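Local coordinates for protein eukaryotic translation initiation factor 4 gamma 2 (Homo sapiens, PDB 4IUL) that probably acts in translation initiation as an eIF4G-family scaffold, its MIF4G domain being a stack of HEAT-like helices that interacts with the helicase eIF4A, at residues I172-I177 with P208-E213; G58-I63 with T106-L111. One frame throughout, in Å; residues are numbered along the deposited sequence.

Interaction 1. Residues I172-I177 with P208-E213; sequences ILHKCI and PRLDHE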
# COMPACT_ATOMS: atom_id res chain seq x y z
N ILE A 172 4.68 4.90 -7.74
CA ILE A 172 4.99 4.34 -6.43
C ILE A 172 5.03 2.82 -6.44
O ILE A 172 5.77 2.20 -5.66
CB ILE A 172 4.00 4.83 -5.33
CG1 ILE A 172 4.61 4.61 -3.94
CG2 ILE A 172 2.70 4.10 -5.43
CD1 ILE A 172 3.82 5.21 -2.80
N LEU A 173 4.24 2.21 -7.32
CA LEU A 173 4.24 0.76 -7.43
C LEU A 173 5.61 0.29 -7.94
O LEU A 173 6.19 -0.64 -7.40
CB LEU A 173 3.13 0.29 -8.37
CG LEU A 173 1.70 0.39 -7.83
CD1 LEU A 173 0.73 0.11 -8.95
CD2 LEU A 173 1.50 -0.60 -6.68
N HIS A 174 6.13 0.95 -8.98
CA HIS A 174 7.44 0.58 -9.51
C HIS A 174 8.51 0.80 -8.43
O HIS A 174 9.49 0.06 -8.35
CB HIS A 174 7.80 1.41 -10.76
CG HIS A 174 7.12 0.94 -12.01
ND1 HIS A 174 7.51 -0.20 -12.68
CD2 HIS A 174 6.05 1.42 -12.69
CE1 HIS A 174 6.71 -0.41 -13.71
NE2 HIS A 174 5.81 0.56 -13.74
N LYS A 175 8.30 1.80 -7.59
CA LYS A 175 9.24 2.10 -6.52
C LYS A 175 9.25 0.98 -5.47
O LYS A 175 10.28 0.70 -4.86
CB LYS A 175 8.89 3.44 -5.87
CG LYS A 175 10.09 4.31 -5.56
CD LYS A 175 9.69 5.76 -5.34
CE LYS A 175 9.15 6.38 -6.61
NZ LYS A 175 8.72 7.79 -6.40
N CYS A 176 8.09 0.35 -5.26
CA CYS A 176 7.99 -0.75 -4.32
C CYS A 176 8.73 -1.96 -4.91
O CYS A 176 9.53 -2.60 -4.24
CB CYS A 176 6.52 -1.11 -4.07
SG CYS A 176 5.58 0.06 -3.05
N ILE A 177 8.44 -2.26 -6.17
CA ILE A 177 9.07 -3.38 -6.85
C ILE A 177 10.59 -3.27 -6.86
O ILE A 177 11.29 -4.25 -6.65
CB ILE A 177 8.58 -3.49 -8.32
CG1 ILE A 177 7.10 -3.91 -8.34
CG2 ILE A 177 9.45 -4.49 -9.10
CD1 ILE A 177 6.52 -4.03 -9.72
N PRO A 208 -0.50 -7.08 -14.29
CA PRO A 208 -1.21 -6.89 -15.55
C PRO A 208 -1.45 -5.43 -15.97
O PRO A 208 -1.25 -5.09 -17.14
CB PRO A 208 -2.52 -7.65 -15.33
CG PRO A 208 -2.12 -8.72 -14.38
CD PRO A 208 -1.25 -7.98 -13.40
N ARG A 209 -1.85 -4.57 -15.04
CA ARG A 209 -2.11 -3.17 -15.39
C ARG A 209 -0.83 -2.35 -15.63
O ARG A 209 -0.86 -1.34 -16.34
CB ARG A 209 -2.95 -2.48 -14.30
CG ARG A 209 -2.20 -2.12 -13.02
CD ARG A 209 -2.82 -0.88 -12.35
NE ARG A 209 -4.24 -1.06 -12.07
CZ ARG A 209 -5.15 -0.08 -12.11
NH1 ARG A 209 -4.78 1.16 -12.42
NH2 ARG A 209 -6.42 -0.35 -11.86
N LEU A 210 0.28 -2.79 -15.05
CA LEU A 210 1.54 -2.08 -15.21
C LEU A 210 2.28 -2.46 -16.49
O LEU A 210 3.01 -1.65 -17.07
CB LEU A 210 2.45 -2.39 -14.01
CG LEU A 210 2.77 -1.34 -12.94
CD1 LEU A 210 1.52 -0.68 -12.40
CD2 LEU A 210 3.55 -2.05 -11.83
N ASP A 211 2.05 -3.69 -16.93
CA ASP A 211 2.73 -4.24 -18.10
C ASP A 211 2.20 -3.84 -19.48
O ASP A 211 1.79 -4.70 -20.26
CB ASP A 211 2.76 -5.77 -17.96
CG ASP A 211 3.90 -6.41 -18.72
OD1 ASP A 211 4.85 -5.69 -19.10
OD2 ASP A 211 3.86 -7.64 -18.92
N HIS A 212 2.20 -2.54 -19.77
CA HIS A 212 1.76 -2.08 -21.09
C HIS A 212 2.98 -1.68 -21.91
O HIS A 212 4.08 -1.54 -21.38
CB HIS A 212 0.74 -0.92 -20.98
CG HIS A 212 1.17 0.20 -20.08
ND1 HIS A 212 2.12 1.13 -20.45
CD2 HIS A 212 0.76 0.55 -18.84
CE1 HIS A 212 2.28 2.01 -19.47
NE2 HIS A 212 1.46 1.68 -18.48
N GLU A 213 2.77 -1.52 -23.21
CA GLU A 213 3.83 -1.19 -24.16
C GLU A 213 4.93 -0.22 -23.72
O GLU A 213 6.12 -0.54 -23.86
CB GLU A 213 3.18 -0.72 -25.47
CG GLU A 213 2.61 -1.88 -26.29
CD GLU A 213 1.38 -1.49 -27.12
OE1 GLU A 213 1.35 -0.36 -27.66
OE2 GLU A 213 0.46 -2.33 -27.23
O HOH W 1 3.91 0.55 -15.55
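L210, in the last turn of helix 193-210, pushes its isobutyl group among L173, H174 and I177 of the neighbouring helix 170-181. Its two methyls divide the apolar work: CD1 lies 3.6 Å from L173 CD1, while CD2 meets I177 CD1 tip to tip at 4.1 Å. The same CD2 makes a CH-pi contact with the imidazole of H174, 4.2 Å from the ring centroid and 20° off its normal, so it sits over one face. With CG anti to the carbonyl carbon (chi1 -79°), H174 brings its ring nearer L210 than its CB bond alone would.

The polar contact runs through a water. It lies in the plane of the H174 ring, 2.6 Å from NE2, and donates to the carbonyl O of L210 at 2.8 Å. ND1 is hydrogen-bonded to Y222 OH on helix 216-227; held at both nitrogens, the ring should be fixed in rotation. With an alanine here instead of L210, L173 and I177 would probably face a gap and the imidazole would lose the methyl over its face.

The chemistry implies two ways of joining two helices of this HEAT-like array: aliphatic packing against one imidazole face, and a solvent-mediated tie at its rim to a helix C-terminus.

Interaction 2. Residues G58-I63 with T106-L111; sequences GVILLI and TTFRRL. With SO4 (sulfate ion), chain D.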
# COMPACT_ATOMS: atom_id res chain seq x y z
N GLY A 58 -7.56 14.29 8.62
CA GLY A 58 -7.39 13.46 9.80
C GLY A 58 -7.82 12.03 9.55
O GLY A 58 -7.10 11.08 9.89
N VAL A 59 -9.00 11.87 8.96
CA VAL A 59 -9.51 10.54 8.63
C VAL A 59 -8.47 9.72 7.87
O VAL A 59 -8.23 8.56 8.19
CB VAL A 59 -10.80 10.63 7.77
CG1 VAL A 59 -11.19 9.24 7.26
CG2 VAL A 59 -11.93 11.24 8.60
N ILE A 60 -7.86 10.33 6.85
CA ILE A 60 -6.83 9.64 6.04
C ILE A 60 -5.62 9.28 6.89
O ILE A 60 -5.04 8.20 6.74
CB ILE A 60 -6.39 10.52 4.84
CG1 ILE A 60 -7.54 10.63 3.83
CG2 ILE A 60 -5.15 9.94 4.18
CD1 ILE A 60 -7.33 11.67 2.75
N LEU A 61 -5.23 10.20 7.77
CA LEU A 61 -4.10 9.98 8.66
C LEU A 61 -4.37 8.77 9.56
O LEU A 61 -3.50 7.92 9.77
CB LEU A 61 -3.86 11.22 9.52
CG LEU A 61 -2.72 11.09 10.54
CD1 LEU A 61 -1.40 10.86 9.78
CD2 LEU A 61 -2.64 12.34 11.39
N LEU A 62 -5.58 8.67 10.10
CA LEU A 62 -5.92 7.56 10.99
C LEU A 62 -6.03 6.21 10.28
O LEU A 62 -5.56 5.19 10.80
CB LEU A 62 -7.22 7.89 11.74
CG LEU A 62 -7.10 9.05 12.73
CD1 LEU A 62 -8.47 9.42 13.28
CD2 LEU A 62 -6.14 8.66 13.87
N ILE A 63 -6.62 6.22 9.08
CA ILE A 63 -6.79 5.00 8.29
C ILE A 63 -5.43 4.38 7.95
O ILE A 63 -5.20 3.18 8.19
CB ILE A 63 -7.58 5.28 6.98
CG1 ILE A 63 -9.03 5.63 7.30
CG2 ILE A 63 -7.53 4.08 6.05
CD1 ILE A 63 -9.89 5.97 6.09
N THR A 106 -10.76 14.35 -6.90
CA THR A 106 -11.30 15.05 -5.74
C THR A 106 -10.29 15.25 -4.62
O THR A 106 -9.18 14.71 -4.64
CB THR A 106 -12.50 14.31 -5.12
OG1 THR A 106 -12.04 13.08 -4.55
CG2 THR A 106 -13.56 14.00 -6.18
N THR A 107 -10.70 16.04 -3.63
CA THR A 107 -9.89 16.35 -2.46
C THR A 107 -9.41 15.06 -1.81
O THR A 107 -8.20 14.86 -1.63
CB THR A 107 -10.72 17.17 -1.44
OG1 THR A 107 -11.17 18.38 -2.06
CG2 THR A 107 -9.88 17.53 -0.22
N PHE A 108 -10.35 14.17 -1.48
CA PHE A 108 -9.99 12.92 -0.84
C PHE A 108 -8.92 12.17 -1.64
O PHE A 108 -7.87 11.84 -1.10
CB PHE A 108 -11.20 12.00 -0.68
CG PHE A 108 -10.89 10.76 0.11
CD1 PHE A 108 -10.83 10.80 1.50
CD2 PHE A 108 -10.56 9.57 -0.53
CE1 PHE A 108 -10.44 9.67 2.25
CE2 PHE A 108 -10.17 8.44 0.20
CZ PHE A 108 -10.11 8.49 1.59
N ARG A 109 -9.20 11.93 -2.92
CA ARG A 109 -8.26 11.20 -3.78
C ARG A 109 -6.87 11.80 -3.80
O ARG A 109 -5.88 11.07 -3.74
CB ARG A 109 -8.80 11.11 -5.22
CG ARG A 109 -9.99 10.15 -5.39
CD ARG A 109 -10.45 10.12 -6.84
NE ARG A 109 -11.65 9.32 -7.05
CZ ARG A 109 -11.67 7.99 -7.11
NH1 ARG A 109 -10.55 7.30 -6.97
NH2 ARG A 109 -12.82 7.35 -7.30
N ARG A 110 -6.79 13.12 -3.89
CA ARG A 110 -5.53 13.85 -3.92
C ARG A 110 -4.72 13.72 -2.63
O ARG A 110 -3.52 13.49 -2.66
CB ARG A 110 -5.80 15.33 -4.22
CG ARG A 110 -4.64 16.28 -3.93
CD ARG A 110 -4.96 17.70 -4.37
NE ARG A 110 -5.92 18.39 -3.50
CZ ARG A 110 -5.62 18.89 -2.30
NH1 ARG A 110 -6.55 19.51 -1.58
NH2 ARG A 110 -4.38 18.78 -1.82
N LEU A 111 -5.37 13.87 -1.48
CA LEU A 111 -4.66 13.78 -0.21
C LEU A 111 -4.25 12.34 0.14
O LEU A 111 -3.26 12.12 0.85
CB LEU A 111 -5.50 14.37 0.92
CG LEU A 111 -5.82 15.88 0.84
CD1 LEU A 111 -6.82 16.26 1.94
CD2 LEU A 111 -4.54 16.72 0.98
S SO4 D . -4.07 21.52 1.15
O1 SO4 D . -2.89 22.27 0.69
O2 SO4 D . -5.08 21.47 0.08
O3 SO4 D . -3.66 20.15 1.51
O4 SO4 D . -4.65 22.18 2.33
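Helices of the HEAT-like MIF4G solenoid pack here side by side, helix 53-69 against the first turns of helix 107-127, and I60 carries the contact between these segments. Its CG1 comes within 3.4 Å of F108 CE1, approaching the ring obliquely, and its terminal CD1 lies 3.7 Å from L111 CB. The isoleucine crosses the L111 side chain at about a right angle, so one residue fills the step between a ring and an aliphatic side chain spaced three positions apart on the facing helix. With CG1 beside the backbone N and anti to the carbonyl carbon (chi1 -69°), and an extended chi2, I60 carries CD1 to L111 CB.

F108 starts off to the flank of the contact, but CG set anti to its backbone N (chi1 -174°) swings the ring back against I60. Beyond it the ring also touches L84 and A85 of helix 74-87, which brings a third helix into the apolar layer.

T106 is the N-cap of helix 107-127; its OG1 accepts a weak capping bond from R109 N at 3.5 Å. T107 ties this turn to the preceding loop, its OG1 bonding to F91 N and N90 OD1.

R110 leaves its backbone away from helix 53-69, but its chain bends at chi3 and brings the guanidinium to a sulfate, probably from the crystallisation liquor, which is also held by K53 and K57; these three basic side chains form an anion site across both helices. D92 makes a salt bridge to R110 NH1. That same NH1 donates to sulfate O2 at 3.0 Å with an N-H...O angle of 136°, and R110 NH2 adds a weak bond to the same oxygen at 3.4 Å.

How the interactions relate
Both contacts join helices of the one MIF4G domain, in series along the chain: 58-63 and 106-111 both precede 172-177 and 208-213 in the sequence. Their centres are 23 Å apart and their nearest atoms about 10 Å, so the two do not touch. Helix 107-127 links them: its first turns carry T106-L111, and further along Q117 and F120 pack on I172, K175 and C176 of helix 170-181. This is consistent with one apolar layer succeeding another along the solenoid. Their polar margins differ, a water joining the helices in interaction 1 and a sulfate gathered by basic side chains beside interaction 2.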